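Local coordinates for 2-C-methyl-D-erythritol 2,4-cyclodiphosphate synthase (Francisella tularensis subsp. tularensis, PDB 3RE3), which probably catalyses cyclisation of 4-diphosphocytidyl-2-C-methyl-D-erythritol 2-phosphate to 2-C-methyl-D-erythritol 2,4-cyclodiphosphate with release of CMP, a step of non-mevalonate isoprenoid synthesis, at residues I47-L60 with S79-K93. Residues are numbered along the deposited sequence; the frame is centred on the assembly and turned at random. Where two conformers were deposited one is given.
With NA (sodium ion), chain F; POP (pyrophosphate 2-), chain E.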
# COMPACT_ATOMS: atom_id res chain seq x y z
N ILE A 47 -7.87 9.69 -9.21
CA ILE A 47 -7.42 9.60 -10.58
C ILE A 47 -5.90 9.76 -10.61
O ILE A 47 -5.21 9.21 -11.46
CB ILE A 47 -8.13 10.61 -11.48
CG1 ILE A 47 -9.59 10.21 -11.65
CG2 ILE A 47 -7.43 10.71 -12.84
CD1 ILE A 47 -10.31 10.92 -12.76
N HIS A 48 -5.39 10.54 -9.68
CA HIS A 48 -3.95 10.73 -9.58
C HIS A 48 -3.23 9.43 -9.22
O HIS A 48 -2.34 8.99 -9.94
CB HIS A 48 -3.63 11.84 -8.58
CG HIS A 48 -2.21 12.29 -8.60
ND1 HIS A 48 -1.85 13.61 -8.71
CD2 HIS A 48 -1.05 11.59 -8.52
CE1 HIS A 48 -0.53 13.71 -8.70
NE2 HIS A 48 -0.02 12.50 -8.59
N ALA A 49 -3.62 8.80 -8.11
CA ALA A 49 -3.00 7.56 -7.72
C ALA A 49 -3.19 6.51 -8.84
O ALA A 49 -2.31 5.68 -9.10
CB ALA A 49 -3.58 7.07 -6.42
N LEU A 50 -4.34 6.57 -9.50
CA LEU A 50 -4.67 5.63 -10.57
C LEU A 50 -3.73 5.77 -11.77
O LEU A 50 -3.21 4.78 -12.25
CB LEU A 50 -6.11 5.82 -11.01
CG LEU A 50 -6.57 4.99 -12.19
CD1 LEU A 50 -6.42 3.53 -11.87
CD2 LEU A 50 -8.02 5.30 -12.51
N CYS A 51 -3.53 7.00 -12.24
CA CYS A 51 -2.56 7.26 -13.29
C CYS A 51 -1.17 6.79 -12.90
O CYS A 51 -0.48 6.16 -13.69
CB CYS A 51 -2.51 8.75 -13.62
SG CYS A 51 -4.01 9.38 -14.39
N ASP A 52 -0.76 7.12 -11.68
CA ASP A 52 0.50 6.66 -11.15
C ASP A 52 0.63 5.13 -11.20
O ASP A 52 1.70 4.62 -11.53
CB ASP A 52 0.69 7.14 -9.71
CG ASP A 52 1.19 8.58 -9.62
OD1 ASP A 52 1.66 9.10 -10.66
OD2 ASP A 52 1.13 9.17 -8.52
N ALA A 53 -0.43 4.41 -10.87
CA ALA A 53 -0.38 2.95 -10.84
C ALA A 53 -0.15 2.40 -12.25
O ALA A 53 0.64 1.47 -12.46
CB ALA A 53 -1.66 2.37 -10.24
N ILE A 54 -0.85 2.99 -13.20
CA ILE A 54 -0.79 2.55 -14.58
C ILE A 54 0.58 2.83 -15.20
O ILE A 54 1.20 1.94 -15.76
CB ILE A 54 -1.93 3.16 -15.40
CG1 ILE A 54 -3.23 2.42 -15.08
CG2 ILE A 54 -1.64 3.08 -16.89
CD1 ILE A 54 -4.48 3.10 -15.57
N LEU A 55 1.07 4.06 -15.07
CA LEU A 55 2.41 4.37 -15.55
C LEU A 55 3.41 3.57 -14.76
O LEU A 55 4.45 3.18 -15.27
CB LEU A 55 2.70 5.86 -15.40
CG LEU A 55 1.69 6.71 -16.16
CD1 LEU A 55 1.77 8.17 -15.79
CD2 LEU A 55 1.88 6.54 -17.64
N GLY A 56 3.09 3.31 -13.50
CA GLY A 56 3.95 2.48 -12.69
C GLY A 56 4.10 1.09 -13.29
O GLY A 56 5.20 0.62 -13.53
N ALA A 57 2.97 0.44 -13.53
CA ALA A 57 2.98 -0.89 -14.14
C ALA A 57 3.79 -0.95 -15.44
O ALA A 57 4.47 -1.93 -15.69
CB ALA A 57 1.55 -1.36 -14.38
N LEU A 58 3.76 0.12 -16.23
CA LEU A 58 4.46 0.21 -17.50
C LEU A 58 5.94 0.64 -17.44
O LEU A 58 6.56 0.78 -18.48
CB LEU A 58 3.73 1.19 -18.43
CG LEU A 58 2.23 1.04 -18.72
CD1 LEU A 58 1.76 2.13 -19.66
CD2 LEU A 58 1.91 -0.32 -19.31
N GLY A 59 6.48 0.91 -16.25
CA GLY A 59 7.85 1.39 -16.13
C GLY A 59 8.03 2.80 -16.68
O GLY A 59 9.13 3.22 -17.05
N LEU A 60 6.93 3.54 -16.71
CA LEU A 60 6.88 4.92 -17.20
C LEU A 60 7.07 6.02 -16.15
O LEU A 60 6.86 7.18 -16.46
CB LEU A 60 5.64 5.16 -18.03
CG LEU A 60 5.68 4.22 -19.24
CD1 LEU A 60 4.53 4.48 -20.19
CD2 LEU A 60 7.01 4.38 -19.95
N SER A 79 -9.44 16.26 -14.31
CA SER A 79 -8.49 15.16 -14.18
C SER A 79 -8.84 14.00 -15.12
O SER A 79 -7.97 13.22 -15.51
CB SER A 79 -8.41 14.69 -12.73
OG SER A 79 -7.07 14.73 -12.25
N LYS A 80 -10.11 13.91 -15.49
CA LYS A 80 -10.57 12.92 -16.44
C LYS A 80 -9.75 12.95 -17.73
O LYS A 80 -9.55 11.92 -18.36
CB LYS A 80 -12.04 13.14 -16.78
CG LYS A 80 -12.99 12.87 -15.63
CD LYS A 80 -14.43 12.97 -16.13
CE LYS A 80 -15.41 13.23 -14.99
NZ LYS A 80 -16.80 13.48 -15.48
N PHE A 81 -9.31 14.14 -18.12
CA PHE A 81 -8.48 14.33 -19.30
C PHE A 81 -7.21 13.50 -19.20
O PHE A 81 -6.90 12.72 -20.10
CB PHE A 81 -8.12 15.81 -19.46
CG PHE A 81 -6.97 16.05 -20.40
CD1 PHE A 81 -7.19 16.29 -21.75
CD2 PHE A 81 -5.66 16.04 -19.94
CE1 PHE A 81 -6.14 16.51 -22.61
CE2 PHE A 81 -4.60 16.26 -20.80
CZ PHE A 81 -4.84 16.49 -22.14
N PHE A 82 -6.49 13.68 -18.10
CA PHE A 82 -5.24 12.98 -17.87
C PHE A 82 -5.45 11.48 -17.95
O PHE A 82 -4.68 10.76 -18.59
CB PHE A 82 -4.66 13.36 -16.52
CG PHE A 82 -4.33 14.80 -16.41
CD1 PHE A 82 -3.08 15.27 -16.78
CD2 PHE A 82 -5.28 15.71 -15.96
CE1 PHE A 82 -2.77 16.62 -16.69
CE2 PHE A 82 -4.97 17.06 -15.87
CZ PHE A 82 -3.72 17.51 -16.23
N LEU A 83 -6.51 11.03 -17.31
CA LEU A 83 -6.87 9.63 -17.35
C LEU A 83 -7.05 9.17 -18.80
O LEU A 83 -6.70 8.04 -19.16
CB LEU A 83 -8.14 9.41 -16.55
CG LEU A 83 -8.38 7.94 -16.27
CD1 LEU A 83 -7.12 7.35 -15.68
CD2 LEU A 83 -9.56 7.78 -15.34
N ALA A 84 -7.59 10.05 -19.64
CA ALA A 84 -7.79 9.70 -21.03
C ALA A 84 -6.45 9.67 -21.78
O ALA A 84 -6.27 8.87 -22.69
CB ALA A 84 -8.77 10.66 -21.68
N GLU A 85 -5.51 10.51 -21.38
CA GLU A 85 -4.20 10.42 -22.01
C GLU A 85 -3.48 9.16 -21.58
O GLU A 85 -2.82 8.51 -22.38
CB GLU A 85 -3.36 11.67 -21.73
CG GLU A 85 -3.31 12.64 -22.89
CD GLU A 85 -4.69 12.93 -23.48
OE1 GLU A 85 -4.81 12.99 -24.72
OE2 GLU A 85 -5.66 13.10 -22.70
N ILE A 86 -3.61 8.80 -20.31
CA ILE A 86 -3.04 7.55 -19.81
C ILE A 86 -3.65 6.34 -20.53
O ILE A 86 -2.97 5.34 -20.77
CB ILE A 86 -3.15 7.45 -18.26
CG1 ILE A 86 -1.96 8.13 -17.61
CG2 ILE A 86 -3.20 6.00 -17.80
CD1 ILE A 86 -1.90 9.62 -17.86
N LYS A 87 -4.93 6.43 -20.88
CA LYS A 87 -5.58 5.37 -21.66
C LYS A 87 -4.89 5.19 -23.02
O LYS A 87 -4.67 4.08 -23.47
CB LYS A 87 -7.07 5.67 -21.81
CG LYS A 87 -7.78 4.93 -22.95
CD LYS A 87 -7.76 3.44 -22.74
CE LYS A 87 -8.57 2.74 -23.81
NZ LYS A 87 -8.43 1.26 -23.69
N LYS A 88 -4.55 6.30 -23.67
CA LYS A 88 -3.85 6.26 -24.94
C LYS A 88 -2.43 5.71 -24.78
O LYS A 88 -2.01 4.85 -25.55
CB LYS A 88 -3.77 7.65 -25.57
CG LYS A 88 -5.07 8.22 -26.13
CD LYS A 88 -4.78 9.59 -26.76
CE LYS A 88 -5.99 10.52 -26.77
NZ LYS A 88 -5.65 11.85 -27.37
N MSE A 89 -1.69 6.23 -23.81
CA MSE A 89 -0.33 5.72 -23.57
C MSE A 89 -0.39 4.22 -23.35
O MSE A 89 0.42 3.48 -23.89
CB MSE A 89 0.30 6.41 -22.36
CG MSE A 89 0.39 7.92 -22.52
SE MSE A 89 1.38 8.86 -21.10
CE MSE A 89 1.79 10.50 -22.10
N LEU A 90 -1.38 3.79 -22.58
CA LEU A 90 -1.60 2.37 -22.37
C LEU A 90 -1.74 1.59 -23.70
O LEU A 90 -1.16 0.52 -23.86
CB LEU A 90 -2.81 2.16 -21.46
CG LEU A 90 -3.17 0.75 -21.01
CD1 LEU A 90 -2.05 0.11 -20.21
CD2 LEU A 90 -4.43 0.81 -20.18
N ASP A 91 -2.50 2.13 -24.64
CA ASP A 91 -2.70 1.43 -25.92
C ASP A 91 -1.42 1.39 -26.75
O ASP A 91 -1.11 0.37 -27.36
CB ASP A 91 -3.86 2.04 -26.72
CG ASP A 91 -5.21 1.87 -26.02
OD1 ASP A 91 -5.27 1.18 -24.98
OD2 ASP A 91 -6.21 2.43 -26.52
N LYS A 92 -0.68 2.49 -26.77
CA LYS A 92 0.58 2.56 -27.51
C LYS A 92 1.60 1.55 -26.99
O LYS A 92 2.44 1.08 -27.74
CB LYS A 92 1.20 3.97 -27.45
CG LYS A 92 0.31 5.10 -27.96
CD LYS A 92 0.17 5.06 -29.48
CE LYS A 92 -0.29 6.41 -30.03
NZ LYS A 92 0.78 7.45 -29.97
N LYS A 93 1.54 1.24 -25.71
CA LYS A 93 2.44 0.24 -25.15
C LYS A 93 1.83 -1.14 -25.31
O LYS A 93 2.47 -2.14 -25.01
CB LYS A 93 2.75 0.50 -23.67
CG LYS A 93 3.64 1.71 -23.38
CD LYS A 93 4.97 1.67 -24.14
CE LYS A 93 6.18 1.77 -23.21
NZ LYS A 93 6.44 0.52 -22.43
NA NA F . 7.18 -1.53 -13.43
P1 POP E . -0.57 15.24 -4.61
O1 POP E . 0.14 14.44 -5.68
O2 POP E . -0.04 14.83 -3.25
O3 POP E . -0.30 16.71 -4.83
O POP E . -2.16 14.97 -4.69
P2 POP E . -3.22 15.95 -5.42
O4 POP E . -4.49 15.16 -5.66
O5 POP E . -3.53 17.15 -4.56
O6 POP E . -2.69 16.40 -6.76
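Leu83 holds CG trans to its backbone N (chi1 -166°), which carries both methyls to helix 47-57. Ile86 sets CG2 trans to N and puts that methyl against Ile54. These residues pair two nearly parallel helices, 13° apart, on the sheet of the YgbB alpha/beta fold. The axes come within 9.9 Å, and no hydrogen bond crosses between the segments. The join is apolar packing, mostly buried.

At the N-terminal end, CG2 of Ile47 lies 4.0 Å from CB of Leu83, and the two side chains cross at about a right angle. The CD1 methyl of Leu83 is shared. Leu83 CD1 meets Leu50 CD2 at 3.9 Å and Cys51 SG at the same distance. Leu122 of helix 115-126 packs on both Ile47 and Leu83, which brings a third helix to this end.

Midway, Ile86 divides its branches. CG2 packs on CB, CG2 and CD1 of Ile54. CG1 of Ile86 faces Cys51, whose SG is 4.0 Å away, and the isobutyl group of Leu55. Met89, a selenomethionine, brings SE to CD2 of Leu55.

Helix 47-57 ends in a Schellman motif, with Gly59 at positive phi (68°). Just before Gly59, Leu58 points toward the partner helix, and its CD2 meets Leu90 CD1. It also rests on Leu160 of strand 151-161. Lys93 runs past Leu58 in the opposite direction.

Away from this interface, helix 47-57 meets two bound groups. Pyrophosphate O1 sits over one face of the His48 ring, 3.2 Å from CE1. Asp52 OD2 lies at the ring edge, in its plane. Near the other end, Gly56 O binds sodium at 2.9 Å, and Asn99 OD1 of the second subunit binds the same ion.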